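Local coordinates for protein platelet aggregation factor Sm-hPAF (Streptococcus mitis, PDB 4GWI) that binds fucosylated Lewis glycans through this F-type lectin domain and, as a full-length cholesterol-dependent cytolysin, probably forms pores in host membranes, at residues S39-H43 with H44-H48; Y73-D77 with G78-N82. The protein carries 2 engineered substitutions. One frame throughout, in Å; residues are numbered along the deposited sequence.

Interaction 1 (S39-H43 with H44-H48); sequences SDYGH and HSVTH. With CA (calcium ion), chain F; MG (magnesium ion), chain C; FUC (alpha-L-fucopyranose), chain B.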
ATOM      1  N   SER A  39       4.515  -2.193 -13.111  1.00 19.64           N
ATOM      2  CA  SER A  39       4.180  -3.352 -12.333  1.00 17.29           C
ATOM      3  C   SER A  39       4.966  -4.628 -12.592  1.00 17.41           C
ATOM      4  O   SER A  39       4.702  -5.693 -12.015  1.00 20.03           O
ATOM      5  CB  SER A  39       2.685  -3.589 -12.456  1.00 21.08           C
ATOM      6  OG  SER A  39       2.420  -4.037 -13.803  1.00 23.09           O
ATOM      7  N   ASP A  40       5.969  -4.498 -13.478  1.00 17.82           N
ATOM      8  CA  ASP A  40       6.757  -5.688 -13.821  1.00 18.96           C
ATOM      9  C   ASP A  40       7.914  -5.775 -12.843  1.00 16.82           C
ATOM     10  O   ASP A  40       8.770  -4.896 -12.758  1.00 18.25           O
ATOM     11  CB  ASP A  40       7.332  -5.485 -15.255  1.00 20.40           C
ATOM     12  CG  ASP A  40       8.084  -6.727 -15.774  1.00 25.00           C
ATOM     13  OD1 ASP A  40       7.935  -7.002 -17.067  1.00 23.50           O
ATOM     14  OD2 ASP A  40       8.764  -7.391 -15.032  1.00 23.61           O
ATOM     15  N   TYR A  41       7.942  -6.894 -12.081  1.00 18.13           N
ATOM     16  CA  TYR A  41       8.967  -7.042 -11.016  1.00 17.47           C
ATOM     17  C   TYR A  41      10.391  -6.852 -11.540  1.00 19.18           C
ATOM     18  O   TYR A  41      11.265  -6.368 -10.888  1.00 18.64           O
ATOM     19  CB  TYR A  41       8.832  -8.458 -10.359  1.00 17.62           C
ATOM     20  CG  TYR A  41       9.601  -8.473  -9.059  1.00 17.09           C
ATOM     21  CD1 TYR A  41      10.882  -8.930  -8.944  1.00 18.48           C
ATOM     22  CD2 TYR A  41       8.992  -7.944  -7.931  1.00 18.23           C
ATOM     23  CE1 TYR A  41      11.609  -8.871  -7.724  1.00 18.06           C
ATOM     24  CE2 TYR A  41       9.671  -7.815  -6.716  1.00 17.94           C
ATOM     25  CZ  TYR A  41      10.968  -8.268  -6.608  1.00 18.63           C
ATOM     26  OH  TYR A  41      11.661  -8.164  -5.431  1.00 19.15           O
ATOM     27  N   GLY A  42      10.582  -7.294 -12.809  1.00 18.70           N
ATOM     28  CA  GLY A  42      11.944  -7.219 -13.419  1.00 20.46           C
ATOM     29  C   GLY A  42      12.410  -5.795 -13.717  1.00 19.48           C
ATOM     30  O   GLY A  42      13.624  -5.588 -14.031  1.00 22.15           O
ATOM     31  N   HIS A  43      11.496  -4.802 -13.647  1.00 19.24           N
ATOM     32  CA  HIS A  43      11.845  -3.411 -13.810  1.00 18.50           C
ATOM     33  C   HIS A  43      12.162  -2.657 -12.489  1.00 17.87           C
ATOM     34  O   HIS A  43      12.431  -1.452 -12.466  1.00 18.72           O
ATOM     35  CB  HIS A  43      10.749  -2.699 -14.580  1.00 18.45           C
ATOM     36  CG  HIS A  43      10.495  -3.296 -15.941  1.00 19.93           C
ATOM     37  ND1 HIS A  43       9.453  -2.855 -16.675  1.00 19.63           N
ATOM     38  CD2 HIS A  43      11.174  -4.234 -16.689  1.00 21.56           C
ATOM     39  CE1 HIS A  43       9.395  -3.581 -17.866  1.00 20.06           C
ATOM     40  NE2 HIS A  43      10.475  -4.397 -17.879  1.00 19.95           N
ATOM     41  N   HIS A  44      12.163  -3.477 -11.378  1.00 17.42           N
ATOM     42  CA  HIS A  44      12.747  -3.019 -10.090  1.00 18.15           C
ATOM     43  C   HIS A  44      11.923  -2.011  -9.309  1.00 17.03           C
ATOM     44  O   HIS A  44      12.511  -1.341  -8.458  1.00 18.82           O
ATOM     45  CB  HIS A  44      14.195  -2.464 -10.254  1.00 19.68           C
ATOM     46  CG  HIS A  44      15.108  -3.411 -10.983  1.00 21.64           C
ATOM     47  ND1 HIS A  44      15.303  -4.657 -10.566  1.00 24.72           N
ATOM     48  CD2 HIS A  44      15.937  -3.207 -12.098  1.00 29.27           C
ATOM     49  CE1 HIS A  44      16.235  -5.267 -11.376  1.00 29.95           C
ATOM     50  NE2 HIS A  44      16.620  -4.386 -12.302  1.00 27.49           N
ATOM     51  N   SER A  45      10.643  -1.867  -9.618  1.00 16.75           N
ATOM     52  CA  SER A  45       9.861  -0.829  -8.901  1.00 17.03           C
ATOM     53  C   SER A  45       8.713  -1.504  -8.123  1.00 16.64           C
ATOM     54  O   SER A  45       7.734  -0.811  -7.780  1.00 17.06           O
ATOM     55  CB  SER A  45       9.334   0.242  -9.902  1.00 18.32           C
ATOM     56  OG  SER A  45       8.951   1.419  -9.110  1.00 17.62           O
ATOM     57  N   VAL A  46       8.867  -2.811  -7.811  1.00 15.60           N
ATOM     58  CA  VAL A  46       7.803  -3.533  -7.075  1.00 15.33           C
ATOM     59  C   VAL A  46       8.449  -4.129  -5.831  1.00 15.20           C
ATOM     60  O   VAL A  46       9.573  -4.658  -5.863  1.00 16.43           O
ATOM     61  CB  VAL A  46       7.208  -4.684  -7.954  1.00 16.99           C
ATOM     62  CG1 VAL A  46       6.150  -5.490  -7.187  1.00 18.48           C
ATOM     63  CG2 VAL A  46       6.637  -4.130  -9.330  1.00 17.17           C
ATOM     64  N   THR A  47       7.699  -4.045  -4.714  1.00 14.86           N
ATOM     65  CA  THR A  47       8.277  -4.557  -3.437  1.00 14.09           C
ATOM     66  C   THR A  47       8.047  -6.083  -3.347  1.00 15.74           C
ATOM     67  O   THR A  47       7.323  -6.675  -4.177  1.00 15.60           O
ATOM     68  CB  THR A  47       7.510  -3.970  -2.244  1.00 15.04           C
ATOM     69  OG1 THR A  47       6.127  -4.419  -2.219  1.00 16.37           O
ATOM     70  CG2 THR A  47       7.392  -2.412  -2.274  1.00 15.29           C
ATOM     71  N   HIS A  48       8.672  -6.673  -2.301  1.00 15.91           N
ATOM     72  CA  HIS A  48       8.421  -8.148  -2.077  1.00 17.00           C
ATOM     73  C   HIS A  48       8.856  -8.488  -0.693  1.00 17.40           C
ATOM     74  O   HIS A  48      10.003  -8.196  -0.294  1.00 16.60           O
ATOM     75  CB  HIS A  48       9.341  -8.938  -3.096  1.00 16.26           C
ATOM     76  CG  HIS A  48       8.859 -10.309  -3.428  1.00 19.15           C
ATOM     77  ND1 HIS A  48       8.563 -11.283  -2.486  1.00 18.75           N
ATOM     78  CD2 HIS A  48       8.695 -10.877  -4.687  1.00 20.67           C
ATOM     79  CE1 HIS A  48       8.195 -12.420  -3.164  1.00 18.81           C
ATOM     80  NE2 HIS A  48       8.260 -12.172  -4.498  1.00 20.23           N
TER
HETATM   81 CA    CA F 204       7.109   1.669  -7.664  1.00 17.05          CA
HETATM   82 MG    MG C 201      11.116  -5.628 -19.543  0.80 19.96          MG
HETATM   83  C1  FUC B   3       8.299 -14.926  -9.782  1.00 35.86           C
HETATM   84  C2  FUC B   3       7.523 -15.607  -8.670  1.00 32.30           C
HETATM   85  C3  FUC B   3       8.396 -15.871  -7.482  1.00 28.49           C
HETATM   86  C4  FUC B   3       8.951 -14.546  -7.004  1.00 27.87           C
HETATM   87  C5  FUC B   3       9.702 -13.937  -8.168  1.00 29.73           C
HETATM   88  C6  FUC B   3      10.338 -12.616  -7.804  1.00 27.42           C
HETATM   89  O2  FUC B   3       7.003 -16.833  -9.159  1.00 36.06           O
HETATM   90  O3  FUC B   3       7.643 -16.461  -6.502  1.00 29.16           O
HETATM   91  O4  FUC B   3       7.882 -13.740  -6.585  1.00 24.88           O
HETATM   92  O5  FUC B   3       8.865 -13.749  -9.272  1.00 28.38           O
HETATM   93  O   HOH W   1       8.780  -2.356 -11.668  1.00 19.15           O
HETATM   94  O   HOH W   2       9.802  -7.107 -19.036  1.00 23.49           O
HETATM   95  O   HOH W   3      10.675  -5.044  -8.460  1.00 17.47           O
HETATM   96  O   HOH W   4      13.742  -6.495  -8.921  1.00 30.17           O
HETATM   97  O   HOH W   5      12.435  -4.116 -20.224  1.00 25.60           O
HETATM   98  O   HOH W   6      12.563  -6.452 -18.453  1.00 27.00           O
HETATM   99  O   HOH W   7       9.639  -4.764 -20.723  1.00 24.48           O
HETATM  100  O   HOH W   8      11.678  -6.785 -21.215  1.00 26.29           O
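The ring of Tyr-41 is contacted on both faces. The edge of His-48 points toward one face, in an offset edge-to-face pair with the planes at 87°. The methyl C6 of the fucose lies over this same face. On the opposite face, water 3 sits 3.3 Å above the ring plane, over its centre. Thr-47 O lies at the ring edge, in plane. The ring of Tyr-41 is directed over residues 44-48 by CG lying anti to the backbone N (chi1 -165°). Its CD2 then packs against Val-46 CB at 3.7 Å. Tyr-41 OH hydrogen-bonds to His-25 O.

His-48 meets the fucose edge-on, and its NE2 hydrogen-bonds to fucose O4 at 2.6 Å. The ring of His-44 carries Gly-42 O 3.6 Å above its plane, over the centre. Asp-40 CB lies over one face of the His-43 ring, offset toward the rim.

The backbone closes by His-44 N hydrogen-bonding to Tyr-41 O at 3.1 Å. Water 3 also bridges Tyr-41 O and Val-46 N. Water 1 bridges Asp-40 O and Ser-45 N. Asp-40 OD2 accepts from Gly-42 N at 2.9 Å, forming an Asx turn.

Calcium pins the loop through Ser-45, which binds it with its carbonyl O and with OG, the latter at 2.4 Å. Asp-34, Asn-36, Arg-31, Ala-139 and Glu-140 complete that site. Magnesium sits at the loop surface, bound by His-43 NE2 at 2.2 Å and by five waters. One of them, water 2, donates to Asp-40 OD1. Asp-38 holds His-43 ND1.

A calcium-pinned loop whose histidine grips fucose O4 beside an aromatic ring under the fucose methyl belongs to the fucose site of the F-type lectin fold.

Interaction 2 (Y73-D77 with G78-N82); sequences YNRGD and GNVAN. With FUC (alpha-L-fucopyranose), chain B.
Asn-74 reaches across to Ala-81. Its ND2 hydrogen-bonds to Ala-81 O at 2.9 Å, almost straight at 173°, and the acceptor lies in the amide plane. ND2 also packs against Ala-81 CB. At the other end of the amide, OD1 takes a weak hydrogen bond from Arg-75 N.

Arg-75 runs fully extended, with CG anti to the backbone N (chi1 -177°), and this carries the guanidinium out to the sugar. Val-80 CG2 lies over one face of the guanidinium, 3.7 Å from Arg-75 CZ. The carboxylate of Asp-77 and the fucose oxygens O4 and O5 lie near the guanidinium plane. NH1 donates to fucose O4 at 2.9 Å, and NH2 to the ring oxygen O5 at 2.8 Å.

Water 9 accepts from Asn-79 N and donates to Gly-76 O.

Asp-77 holds Arg-75 side-on in a salt bridge. Arg-75 NE reaches Asp-77 OD2 at 2.9 Å, and Arg-75 NH2 reaches Asp-77 OD1 at 3.0 Å on its syn side. Two bonds to Asp-77 along the NE-NH2 edge and two to the sugar along the NH1-NH2 edge should fix the rotation of the guanidinium. OD2 has a second donor, the backbone N of Tyr-41. Asp-77 O also touches Val-80 CG2 at 3.4 Å. Gly-78, next along, touches the galactose.

The turn follows strand 64-74. That strand is paired there with strand 138-145 through Tyr-73, while Asn-74 hydrogen-bonds by its backbone to Ala-111. The 3-10 segment starting at Ala-81 then leads on toward strand 87-92 of the other sheet.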
ATOM      1  N   TYR A  73      -1.303  -0.095  -6.476  1.00 17.27           N
ATOM      2  CA  TYR A  73      -1.009  -0.650  -7.830  1.00 17.90           C
ATOM      3  C   TYR A  73      -0.368  -1.973  -7.635  1.00 19.53           C
ATOM      4  O   TYR A  73       0.664  -2.087  -6.938  1.00 19.29           O
ATOM      5  CB  TYR A  73      -0.045   0.273  -8.569  1.00 18.59           C
ATOM      6  CG  TYR A  73      -0.584   1.655  -8.871  1.00 18.08           C
ATOM      7  CD1 TYR A  73      -0.955   1.955 -10.181  1.00 21.04           C
ATOM      8  CD2 TYR A  73      -0.724   2.642  -7.867  1.00 19.37           C
ATOM      9  CE1 TYR A  73      -1.427   3.221 -10.467  1.00 23.28           C
ATOM     10  CE2 TYR A  73      -1.226   3.914  -8.161  1.00 20.66           C
ATOM     11  CZ  TYR A  73      -1.566   4.163  -9.476  1.00 21.89           C
ATOM     12  OH  TYR A  73      -1.983   5.425  -9.806  1.00 23.86           O
ATOM     13  N   ASN A  74      -0.987  -3.015  -8.187  1.00 18.29           N
ATOM     14  CA  ASN A  74      -0.555  -4.387  -7.970  1.00 19.22           C
ATOM     15  C   ASN A  74       0.645  -4.776  -8.825  1.00 20.10           C
ATOM     16  O   ASN A  74       0.890  -4.129  -9.836  1.00 21.33           O
ATOM     17  CB  ASN A  74      -1.750  -5.350  -8.272  1.00 19.89           C
ATOM     18  CG  ASN A  74      -1.606  -6.686  -7.599  1.00 21.19           C
ATOM     19  OD1 ASN A  74      -0.641  -6.992  -6.893  1.00 22.23           O
ATOM     20  ND2 ASN A  74      -2.592  -7.567  -7.893  1.00 22.16           N
ATOM     21  N   ARG A  75       1.352  -5.838  -8.412  1.00 19.57           N
ATOM     22  CA  ARG A  75       2.314  -6.474  -9.346  1.00 18.17           C
ATOM     23  C   ARG A  75       1.552  -7.032 -10.541  1.00 23.35           C
ATOM     24  O   ARG A  75       0.453  -7.562 -10.375  1.00 25.61           O
ATOM     25  CB  ARG A  75       2.999  -7.564  -8.572  1.00 18.08           C
ATOM     26  CG  ARG A  75       4.073  -8.227  -9.445  1.00 19.38           C
ATOM     27  CD  ARG A  75       4.780  -9.309  -8.639  1.00 19.28           C
ATOM     28  NE  ARG A  75       5.752 -10.003  -9.531  1.00 19.72           N
ATOM     29  CZ  ARG A  75       6.547 -11.018  -9.152  1.00 19.76           C
ATOM     30  NH1 ARG A  75       6.573 -11.489  -7.873  1.00 20.24           N
ATOM     31  NH2 ARG A  75       7.374 -11.539 -10.105  1.00 22.78           N
ATOM     32  N   GLY A  76       2.221  -6.956 -11.687  1.00 22.40           N
ATOM     33  CA  GLY A  76       1.542  -7.381 -12.982  1.00 25.53           C
ATOM     34  C   GLY A  76       2.149  -8.568 -13.715  1.00 34.04           C
ATOM     35  O   GLY A  76       1.487  -9.131 -14.566  1.00 37.11           O
ATOM     36  N   ASP A  77       3.389  -8.912 -13.450  1.00 28.98           N
ATOM     37  CA  ASP A  77       4.068  -9.968 -14.232  1.00 33.05           C
ATOM     38  C   ASP A  77       3.952 -11.291 -13.484  1.00 34.14           C
ATOM     39  O   ASP A  77       3.586 -11.352 -12.266  1.00 34.65           O
ATOM     40  CB  ASP A  77       5.572  -9.660 -14.430  1.00 30.03           C
ATOM     41  CG  ASP A  77       6.358  -9.756 -13.108  1.00 32.95           C
ATOM     42  OD1 ASP A  77       7.262 -10.656 -12.941  1.00 33.05           O
ATOM     43  OD2 ASP A  77       6.006  -8.940 -12.186  1.00 24.39           O
ATOM     44  N   GLY A  78       4.236 -12.398 -14.201  1.00 37.03           N
ATOM     45  CA  GLY A  78       4.446 -13.709 -13.520  1.00 35.59           C
ATOM     46  C   GLY A  78       3.154 -14.483 -13.087  1.00 36.75           C
ATOM     47  O   GLY A  78       3.259 -15.499 -12.418  1.00 38.53           O
ATOM     48  N   ASN A  79       1.955 -13.986 -13.406  1.00 37.51           N
ATOM     49  CA  ASN A  79       0.675 -14.637 -13.009  1.00 40.25           C
ATOM     50  C   ASN A  79       0.548 -14.874 -11.488  1.00 43.52           C
ATOM     51  O   ASN A  79       0.077 -15.940 -11.043  1.00 39.85           O
ATOM     52  CB  ASN A  79       0.513 -16.041 -13.689  1.00 49.76           C
ATOM     53  CG  ASN A  79       0.581 -15.992 -15.220  1.00 61.85           C
ATOM     54  OD1 ASN A  79       1.216 -16.846 -15.849  1.00 72.29           O
ATOM     55  ND2 ASN A  79      -0.097 -15.009 -15.829  1.00 62.61           N
ATOM     56  N   VAL A  80       1.018 -13.900 -10.705  1.00 31.23           N
ATOM     57  CA  VAL A  80       1.018 -13.947  -9.242  1.00 28.15           C
ATOM     58  C   VAL A  80       0.299 -12.698  -8.679  1.00 26.62           C
ATOM     59  O   VAL A  80       0.426 -12.409  -7.450  1.00 25.65           O
ATOM     60  CB  VAL A  80       2.450 -14.014  -8.697  1.00 32.45           C
ATOM     61  CG1 VAL A  80       3.101 -15.370  -9.044  1.00 34.50           C
ATOM     62  CG2 VAL A  80       3.322 -12.868  -9.247  1.00 30.62           C
ATOM     63  N   ALA A  81      -0.493 -12.031  -9.521  1.00 29.29           N
ATOM     64  CA  ALA A  81      -1.240 -10.825  -9.069  1.00 26.88           C
ATOM     65  C   ALA A  81      -2.210 -11.197  -7.947  1.00 27.25           C
ATOM     66  O   ALA A  81      -2.525 -10.353  -7.079  1.00 25.62           O
ATOM     67  CB  ALA A  81      -1.985 -10.151 -10.246  1.00 32.01           C
ATOM     68  N   ASN A  82      -2.719 -12.436  -7.902  1.00 26.50           N
ATOM     69  CA  ASN A  82      -3.633 -12.852  -6.855  1.00 28.16           C
ATOM     70  C   ASN A  82      -3.087 -12.923  -5.476  1.00 27.31           C
ATOM     71  O   ASN A  82      -3.849 -13.119  -4.560  1.00 28.75           O
ATOM     72  CB  ASN A  82      -4.355 -14.191  -7.241  1.00 34.82           C
ATOM     73  CG  ASN A  82      -3.401 -15.412  -7.268  1.00 55.20           C
ATOM     74  OD1 ASN A  82      -3.835 -16.533  -6.998  1.00 69.76           O
ATOM     75  ND2 ASN A  82      -2.112 -15.205  -7.605  1.00 56.00           N
TER
HETATM   76  C1  FUC B   3       8.299 -14.926  -9.782  1.00 35.86           C
HETATM   77  C2  FUC B   3       7.523 -15.607  -8.670  1.00 32.30           C
HETATM   78  C3  FUC B   3       8.396 -15.871  -7.482  1.00 28.49           C
HETATM   79  C4  FUC B   3       8.951 -14.546  -7.004  1.00 27.87           C
HETATM   80  C5  FUC B   3       9.702 -13.937  -8.168  1.00 29.73           C
HETATM   81  C6  FUC B   3      10.338 -12.616  -7.804  1.00 27.42           C
HETATM   82  O2  FUC B   3       7.003 -16.833  -9.159  1.00 36.06           O
HETATM   83  O3  FUC B   3       7.643 -16.461  -6.502  1.00 29.16           O
HETATM   84  O4  FUC B   3       7.882 -13.740  -6.585  1.00 24.88           O
HETATM   85  O5  FUC B   3       8.865 -13.749  -9.272  1.00 28.38           O
HETATM   86  O   HOH W   9       1.185 -11.895 -15.040  1.00 38.04           O

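Both interactions are loop turns at one end of the domain, with centres 10 Å apart, and both touch the same fucose. Each is partly buried. Interaction 1 has the more buried side chains. It uses aromatic packing, bridging waters and a calcium, and carries a surface magnesium. Interaction 2 has no metal and relies on a charged pair and an amide bond. They are joined directly: Ser-39 O lies 2.8 Å from Gly-76 N, a probable hydrogen bond, and Tyr-41 CB packs on Arg-75 NH2. Each supplies part of the fucose site, to which Arg-83 adds a hydrogen bond to the sugar. The histidine and Arg-X-Asp pattern matches the fucose-binding motif of F-type lectins.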